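Local coordinates for DUF1904 domain-containing protein (Sebaldella termitidis, PDB 4M1A) that is of unknown function but belongs to a family related to the macrophage migration inhibitory factor (MIF) superfamily and assembles as a trimer, at residues Asp53-Asp64 with Lys87-Glu98. Sequence-based numbering, arbitrary orientation.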
ATOM      1  N   ASP A  53      -7.511   5.004  17.642  1.00 30.64           N
ATOM      2  CA  ASP A  53      -7.137   3.614  17.768  1.00 37.82           C
ATOM      3  C   ASP A  53      -7.283   2.912  16.388  1.00 39.86           C
ATOM      4  O   ASP A  53      -6.696   1.842  16.138  1.00 45.74           O
ATOM      5  CB  ASP A  53      -8.088   3.005  18.792  1.00 52.71           C
ATOM      6  CG  ASP A  53      -8.002   1.536  18.831  1.00 64.84           C
ATOM      7  OD1 ASP A  53      -7.391   1.011  19.789  1.00 84.06           O
ATOM      8  OD2 ASP A  53      -8.529   0.915  17.889  1.00 71.53           O
ATOM      9  N   GLY A  54      -8.038   3.541  15.470  1.00 38.18           N
ATOM     10  CA  GLY A  54      -8.233   3.013  14.132  1.00 38.18           C
ATOM     11  C   GLY A  54      -8.917   1.629  14.253  1.00 46.54           C
ATOM     12  O   GLY A  54      -9.772   1.387  15.149  1.00 46.39           O
ATOM     13  N   LEU A  55      -8.514   0.694  13.390  1.00 37.41           N
ATOM     14  CA  LEU A  55      -9.058  -0.646  13.463  1.00 30.12           C
ATOM     15  C   LEU A  55      -7.888  -1.572  13.175  1.00 28.96           C
ATOM     16  O   LEU A  55      -6.823  -1.073  12.892  1.00 28.80           O
ATOM     17  CB  LEU A  55     -10.184  -0.736  12.466  1.00 34.78           C
ATOM     18  CG  LEU A  55     -10.018  -0.745  10.945  1.00 35.99           C
ATOM     19  CD1 LEU A  55     -11.353  -0.268  10.372  1.00 41.96           C
ATOM     20  CD2 LEU A  55      -8.944   0.170  10.409  1.00 37.06           C
ATOM     21  N   VAL A  56      -8.083  -2.880  13.122  1.00 20.18           N
ATOM     22  CA  VAL A  56      -7.035  -3.780  12.619  1.00 18.34           C
ATOM     23  C   VAL A  56      -7.390  -3.976  11.141  1.00 17.40           C
ATOM     24  O   VAL A  56      -8.528  -4.350  10.816  1.00 20.78           O
ATOM     25  CB  VAL A  56      -6.978  -5.095  13.343  1.00 19.52           C
ATOM     26  CG1 VAL A  56      -5.941  -5.960  12.658  1.00 18.76           C
ATOM     27  CG2 VAL A  56      -6.626  -4.795  14.801  1.00 23.84           C
ATOM     28  N   PHE A  57      -6.503  -3.527  10.262  1.00 18.09           N
ATOM     29  CA  PHE A  57      -6.736  -3.574   8.812  1.00 17.43           C
ATOM     30  C   PHE A  57      -5.693  -4.487   8.137  1.00 15.43           C
ATOM     31  O   PHE A  57      -4.483  -4.246   8.232  1.00 16.83           O
ATOM     32  CB  PHE A  57      -6.704  -2.152   8.216  1.00 18.14           C
ATOM     33  CG  PHE A  57      -7.136  -2.078   6.787  1.00 19.75           C
ATOM     34  CD1 PHE A  57      -6.311  -2.416   5.770  1.00 21.06           C
ATOM     35  CD2 PHE A  57      -8.382  -1.532   6.454  1.00 25.77           C
ATOM     36  CE1 PHE A  57      -6.720  -2.364   4.442  1.00 22.33           C
ATOM     37  CE2 PHE A  57      -8.760  -1.410   5.109  1.00 24.78           C
ATOM     38  CZ  PHE A  57      -7.928  -1.823   4.133  1.00 24.23           C
ATOM     39  N   ILE A  58      -6.184  -5.533   7.476  1.00 14.37           N
ATOM     40  CA  ILE A  58      -5.393  -6.564   6.914  1.00 14.53           C
ATOM     41  C   ILE A  58      -5.574  -6.612   5.428  1.00 15.47           C
ATOM     42  O   ILE A  58      -6.733  -6.682   4.918  1.00 16.69           O
ATOM     43  CB  ILE A  58      -5.686  -7.952   7.533  1.00 14.12           C
ATOM     44  CG1 ILE A  58      -5.558  -7.868   9.010  1.00 17.01           C
ATOM     45  CG2 ILE A  58      -4.732  -9.048   6.947  1.00 14.60           C
ATOM     46  CD1 ILE A  58      -6.149  -9.076   9.756  1.00 17.52           C
ATOM     47  N   GLU A  59      -4.442  -6.526   4.706  1.00 14.65           N
ATOM     48  CA  GLU A  59      -4.455  -6.694   3.239  1.00 15.67           C
ATOM     49  C   GLU A  59      -3.869  -8.046   2.905  1.00 15.72           C
ATOM     50  O   GLU A  59      -2.873  -8.450   3.528  1.00 16.37           O
ATOM     51  CB  GLU A  59      -3.636  -5.581   2.577  1.00 16.82           C
ATOM     52  CG  GLU A  59      -4.182  -4.220   2.793  1.00 20.18           C
ATOM     53  CD  GLU A  59      -3.218  -3.021   2.603  1.00 27.11           C
ATOM     54  OE1 GLU A  59      -2.038  -3.058   3.119  1.00 25.74           O
ATOM     55  OE2 GLU A  59      -3.766  -2.006   2.015  1.00 29.93           O
ATOM     56  N   VAL A  60      -4.470  -8.768   1.958  1.00 14.51           N
ATOM     57  CA  VAL A  60      -3.956 -10.023   1.464  1.00 15.87           C
ATOM     58  C   VAL A  60      -3.706  -9.809  -0.031  1.00 16.46           C
ATOM     59  O   VAL A  60      -4.665  -9.656  -0.813  1.00 19.06           O
ATOM     60  CB  VAL A  60      -4.979 -11.141   1.646  1.00 16.32           C
ATOM     61  CG1 VAL A  60      -4.486 -12.423   1.038  1.00 16.77           C
ATOM     62  CG2 VAL A  60      -5.248 -11.331   3.157  1.00 18.28           C
ATOM     63  N   LEU A  61      -2.460  -9.837  -0.416  1.00 15.60           N
ATOM     64  CA  LEU A  61      -2.073  -9.772  -1.847  1.00 17.01           C
ATOM     65  C   LEU A  61      -1.806 -11.160  -2.334  1.00 18.27           C
ATOM     66  O   LEU A  61      -0.884 -11.848  -1.858  1.00 18.87           O
ATOM     67  CB  LEU A  61      -0.825  -8.886  -2.036  1.00 19.75           C
ATOM     68  CG  LEU A  61      -0.942  -7.390  -1.830  1.00 26.11           C
ATOM     69  CD1 LEU A  61      -1.154  -7.023  -0.376  1.00 32.22           C
ATOM     70  CD2 LEU A  61       0.325  -6.693  -2.367  1.00 32.49           C
ATOM     71  N   TRP A  62      -2.606 -11.630  -3.318  1.00 19.15           N
ATOM     72  CA  TRP A  62      -2.460 -12.990  -3.790  1.00 20.53           C
ATOM     73  C   TRP A  62      -2.994 -13.164  -5.203  1.00 21.55           C
ATOM     74  O   TRP A  62      -3.704 -12.264  -5.729  1.00 22.64           O
ATOM     75  CB  TRP A  62      -3.169 -13.976  -2.861  1.00 21.11           C
ATOM     76  CG  TRP A  62      -4.667 -13.901  -2.776  1.00 19.95           C
ATOM     77  CD1 TRP A  62      -5.528 -13.023  -3.370  1.00 20.34           C
ATOM     78  CD2 TRP A  62      -5.472 -14.862  -2.120  1.00 21.89           C
ATOM     79  NE1 TRP A  62      -6.845 -13.388  -3.077  1.00 21.44           N
ATOM     80  CE2 TRP A  62      -6.811 -14.498  -2.290  1.00 21.68           C
ATOM     81  CE3 TRP A  62      -5.151 -15.991  -1.321  1.00 24.19           C
ATOM     82  CZ2 TRP A  62      -7.879 -15.260  -1.728  1.00 25.43           C
ATOM     83  CZ3 TRP A  62      -6.193 -16.743  -0.817  1.00 27.82           C
ATOM     84  CH2 TRP A  62      -7.522 -16.355  -0.988  1.00 26.14           C
ATOM     85  N   PHE A  63      -2.658 -14.305  -5.787  1.00 24.87           N
ATOM     86  CA  PHE A  63      -3.353 -14.790  -6.998  1.00 26.83           C
ATOM     87  C   PHE A  63      -4.741 -15.272  -6.509  1.00 28.35           C
ATOM     88  O   PHE A  63      -4.846 -16.107  -5.624  1.00 26.68           O
ATOM     89  CB  PHE A  63      -2.536 -15.843  -7.768  1.00 28.78           C
ATOM     90  CG  PHE A  63      -1.206 -15.310  -8.250  1.00 30.38           C
ATOM     91  CD1 PHE A  63      -1.164 -14.281  -9.133  1.00 39.30           C
ATOM     92  CD2 PHE A  63      -0.016 -15.829  -7.802  1.00 35.33           C
ATOM     93  CE1 PHE A  63       0.064 -13.754  -9.540  1.00 40.56           C
ATOM     94  CE2 PHE A  63       1.205 -15.333  -8.239  1.00 39.05           C
ATOM     95  CZ  PHE A  63       1.243 -14.270  -9.083  1.00 37.32           C
ATOM     96  N   ASP A  64      -5.781 -14.700  -7.075  1.00 28.51           N
ATOM     97  CA  ASP A  64      -7.089 -14.845  -6.475  1.00 35.45           C
ATOM     98  C   ASP A  64      -7.527 -16.279  -6.499  1.00 39.40           C
ATOM     99  O   ASP A  64      -7.154 -17.033  -7.379  1.00 32.08           O
ATOM    100  CB  ASP A  64      -8.148 -14.027  -7.195  1.00 44.70           C
ATOM    101  CG  ASP A  64      -9.444 -13.862  -6.370  1.00 47.67           C
ATOM    102  OD1 ASP A  64      -9.439 -13.921  -5.080  1.00 51.43           O
ATOM    103  OD2 ASP A  64     -10.452 -13.630  -7.062  1.00 59.25           O
ATOM    104  N   LYS A  87     -11.385  -4.034  18.744  1.00 33.36           N
ATOM    105  CA  LYS A  87     -11.367  -3.222  17.499  1.00 31.19           C
ATOM    106  C   LYS A  87     -11.995  -3.962  16.327  1.00 26.77           C
ATOM    107  O   LYS A  87     -11.893  -5.182  16.244  1.00 27.76           O
ATOM    108  CB  LYS A  87      -9.931  -2.937  17.098  1.00 32.66           C
ATOM    109  CG  LYS A  87      -9.126  -2.028  17.977  1.00 39.55           C
ATOM    110  CD  LYS A  87      -7.806  -1.835  17.247  1.00 40.61           C
ATOM    111  CE  LYS A  87      -6.647  -1.502  18.138  1.00 52.59           C
ATOM    112  NZ  LYS A  87      -5.742  -0.630  17.350  1.00 49.53           N
ATOM    113  N   ILE A  88     -12.551  -3.218  15.378  1.00 23.33           N
ATOM    114  CA  ILE A  88     -13.075  -3.764  14.154  1.00 24.40           C
ATOM    115  C   ILE A  88     -11.855  -4.428  13.408  1.00 24.84           C
ATOM    116  O   ILE A  88     -10.706  -3.928  13.480  1.00 22.74           O
ATOM    117  CB  ILE A  88     -13.610  -2.610  13.296  1.00 28.53           C
ATOM    118  CG1 ILE A  88     -14.871  -1.957  13.927  1.00 34.96           C
ATOM    119  CG2 ILE A  88     -13.879  -3.030  11.875  1.00 29.52           C
ATOM    120  CD1 ILE A  88     -15.199  -0.644  13.220  1.00 39.40           C
ATOM    121  N   VAL A  89     -12.106  -5.582  12.801  1.00 20.80           N
ATOM    122  CA  VAL A  89     -11.110  -6.255  11.989  1.00 22.34           C
ATOM    123  C   VAL A  89     -11.578  -6.181  10.556  1.00 21.46           C
ATOM    124  O   VAL A  89     -12.667  -6.684  10.224  1.00 20.60           O
ATOM    125  CB  VAL A  89     -10.906  -7.743  12.389  1.00 21.22           C
ATOM    126  CG1 VAL A  89      -9.819  -8.328  11.524  1.00 22.77           C
ATOM    127  CG2 VAL A  89     -10.498  -7.824  13.846  1.00 25.46           C
ATOM    128  N   THR A  90     -10.831  -5.456   9.725  1.00 18.19           N
ATOM    129  CA  THR A  90     -11.164  -5.270   8.312  1.00 18.80           C
ATOM    130  C   THR A  90     -10.127  -5.955   7.437  1.00 17.82           C
ATOM    131  O   THR A  90      -8.913  -5.887   7.746  1.00 17.68           O
ATOM    132  CB  THR A  90     -11.271  -3.753   7.996  1.00 20.87           C
ATOM    133  OG1 THR A  90     -12.398  -3.270   8.715  1.00 23.22           O
ATOM    134  CG2 THR A  90     -11.460  -3.522   6.524  1.00 21.18           C
ATOM    135  N   ILE A  91     -10.589  -6.690   6.404  1.00 17.54           N
ATOM    136  CA  ILE A  91      -9.744  -7.482   5.546  1.00 16.55           C
ATOM    137  C   ILE A  91     -10.044  -7.214   4.086  1.00 18.10           C
ATOM    138  O   ILE A  91     -11.244  -7.232   3.690  1.00 17.88           O
ATOM    139  CB  ILE A  91      -9.886  -8.967   5.801  1.00 17.61           C
ATOM    140  CG1 ILE A  91      -9.717  -9.258   7.272  1.00 22.05           C
ATOM    141  CG2 ILE A  91      -8.797  -9.726   5.065  1.00 19.13           C
ATOM    142  CD1 ILE A  91     -10.181 -10.631   7.621  1.00 21.86           C
ATOM    143  N   VAL A  92      -9.018  -6.856   3.302  1.00 16.58           N
ATOM    144  CA  VAL A  92      -9.202  -6.645   1.903  1.00 19.49           C
ATOM    145  C   VAL A  92      -8.333  -7.598   1.124  1.00 18.31           C
ATOM    146  O   VAL A  92      -7.136  -7.678   1.387  1.00 20.74           O
ATOM    147  CB  VAL A  92      -8.872  -5.179   1.552  1.00 24.57           C
ATOM    148  CG1 VAL A  92      -9.316  -4.919   0.127  1.00 28.19           C
ATOM    149  CG2 VAL A  92      -9.652  -4.271   2.507  1.00 31.50           C
ATOM    150  N   PHE A  93      -8.897  -8.293   0.143  1.00 18.19           N
ATOM    151  CA  PHE A  93      -8.120  -9.143  -0.731  1.00 15.51           C
ATOM    152  C   PHE A  93      -7.807  -8.372  -2.043  1.00 19.19           C
ATOM    153  O   PHE A  93      -8.721  -7.809  -2.650  1.00 20.50           O
ATOM    154  CB  PHE A  93      -8.857 -10.415  -1.047  1.00 17.87           C
ATOM    155  CG  PHE A  93      -8.966 -11.343   0.186  1.00 16.09           C
ATOM    156  CD1 PHE A  93      -9.917 -11.127   1.131  1.00 19.52           C
ATOM    157  CD2 PHE A  93      -8.073 -12.355   0.353  1.00 18.07           C
ATOM    158  CE1 PHE A  93      -9.998 -11.945   2.269  1.00 20.55           C
ATOM    159  CE2 PHE A  93      -8.148 -13.185   1.488  1.00 19.38           C
ATOM    160  CZ  PHE A  93      -9.073 -12.936   2.432  1.00 18.52           C
ATOM    161  N   ASN A  94      -6.545  -8.422  -2.462  1.00 18.73           N
ATOM    162  CA  ASN A  94      -6.042  -7.692  -3.680  1.00 22.46           C
ATOM    163  C   ASN A  94      -5.479  -8.725  -4.649  1.00 20.99           C
ATOM    164  O   ASN A  94      -4.484  -9.357  -4.381  1.00 21.79           O
ATOM    165  CB  ASN A  94      -4.979  -6.670  -3.291  1.00 26.76           C
ATOM    166  CG  ASN A  94      -5.546  -5.523  -2.421  1.00 34.79           C
ATOM    167  OD1 ASN A  94      -5.135  -5.306  -1.269  1.00 43.79           O
ATOM    168  ND2 ASN A  94      -6.584  -4.863  -2.932  1.00 39.01           N
ATOM    169  N   PRO A  95      -6.154  -8.950  -5.772  1.00 24.19           N
ATOM    170  CA  PRO A  95      -5.775  -9.979  -6.740  1.00 25.71           C
ATOM    171  C   PRO A  95      -4.569  -9.444  -7.526  1.00 29.07           C
ATOM    172  O   PRO A  95      -4.575  -8.301  -7.946  1.00 34.52           O
ATOM    173  CB  PRO A  95      -7.012 -10.154  -7.637  1.00 31.04           C
ATOM    174  CG  PRO A  95      -7.928  -9.026  -7.317  1.00 34.67           C
ATOM    175  CD  PRO A  95      -7.363  -8.204  -6.161  1.00 29.91           C
ATOM    176  N   LEU A  96      -3.570 -10.265  -7.641  1.00 25.87           N
ATOM    177  CA  LEU A  96      -2.362  -9.961  -8.379  1.00 31.57           C
ATOM    178  C   LEU A  96      -2.577 -10.483  -9.760  1.00 27.42           C
ATOM    179  O   LEU A  96      -3.231 -11.459  -9.948  1.00 30.99           O
ATOM    180  CB  LEU A  96      -1.177 -10.712  -7.800  1.00 33.35           C
ATOM    181  CG  LEU A  96      -0.772 -10.297  -6.395  1.00 37.88           C
ATOM    182  CD1 LEU A  96       0.163 -11.379  -5.884  1.00 43.52           C
ATOM    183  CD2 LEU A  96      -0.157  -8.931  -6.361  1.00 42.32           C
ATOM    184  N   ILE A  97      -1.901  -9.877 -10.708  1.00 28.83           N
ATOM    185  CA  ILE A  97      -1.963 -10.262 -12.095  1.00 25.96           C
ATOM    186  C   ILE A  97      -0.636 -10.922 -12.431  1.00 27.65           C
ATOM    187  O   ILE A  97       0.412 -10.294 -12.235  1.00 23.86           O
ATOM    188  CB  ILE A  97      -2.302  -9.009 -12.948  1.00 30.40           C
ATOM    189  CG1 ILE A  97      -3.778  -8.628 -12.709  1.00 37.01           C
ATOM    190  CG2 ILE A  97      -2.129  -9.284 -14.449  1.00 29.04           C
ATOM    191  CD1 ILE A  97      -4.071  -7.185 -13.100  1.00 45.45           C
ATOM    192  N   GLU A  98      -0.649 -12.159 -12.968  1.00 27.84           N
ATOM    193  CA  GLU A  98       0.565 -12.976 -13.109  1.00 30.17           C
ATOM    194  C   GLU A  98       1.634 -12.290 -13.977  1.00 26.52           C
ATOM    195  O   GLU A  98       2.836 -12.345 -13.641  1.00 26.94           O
ATOM    196  CB  GLU A  98       0.276 -14.414 -13.679  1.00 40.03           C
ATOM    197  CG  GLU A  98      -0.428 -15.329 -12.676  1.00 50.26           C
ATOM    198  CD  GLU A  98      -0.697 -16.748 -13.166  1.00 62.21           C
ATOM    199  OE1 GLU A  98       0.072 -17.285 -13.999  1.00 61.41           O
ATOM    200  OE2 GLU A  98      -1.678 -17.349 -12.664  1.00 75.17           O
TER
HETATM  201  O   HOH W   1     -11.745  -0.436  15.568  1.00 33.37           O
HETATM  202  O   HOH W   2      -5.600  -2.681  -0.097  1.00 42.42           O
HETATM  203  O   HOH W   3      -5.313 -13.089  -9.295  1.00 34.04           O
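Val56 N donates to Ile88 O, and Thr90 N returns a bond to Val56 O, opening the parallel pairing of strands 56-62 and 89-95, the two strands of a beta-alpha-beta unit whose crossover is helix 67-82. The exchange continues at every second residue, through Ile58, Val60 and Trp62 on one strand and Thr90, Val92 and Asn94 on the other, to Leu96 N, which reaches Trp62 O from above the carbonyl plane. On the face turned to the helix, branched Val56, Ile58, Val89 and Ile91 suit extended backbone and apolar packing; Trp81 of the helix touches Ile58 and Val89. The other face carries Phe57, whose CZ meets Val92 CG2 at 3.4 Å, while Thr90 CG2 approaches the ring obliquely. Farther along, a water donates to both Glu59 OE2 and Asn94 OD1; Glu59 also forms salt bridges with Arg7 and with Arg5 of a second subunit, whose strand pairs with Thr90-Val92.

Lys87, long enough to reach Asp53 in the loop leading into strand 56-62, has CG anti to its carbonyl carbon (chi1 -68°). Its CB stands 4.2 Å from Asp53 OD2; CG and CD pass that oxygen at doubtfully short distances, and CD also lies against Val56 CG2. CE lies beside both carboxylate oxygens, and NZ donates to Asp53 O at 2.9 Å, forms a salt bridge with OD2 and also bonds Gly8 O. A methionine in place of Lys87 would probably leave the Asp53 carboxylate without this charged mate and release the carbonyls of Asp53 and Gly8.

At the far end, Trp62 CG sits between the backbone N and carbonyl carbon (chi1 66°), bringing one broad indole face against the flat Phe93 ring; its six-membered ring meets Phe93 obliquely, planes at 40°, with Phe93 CD2 3.6 Å from Trp62 CZ2.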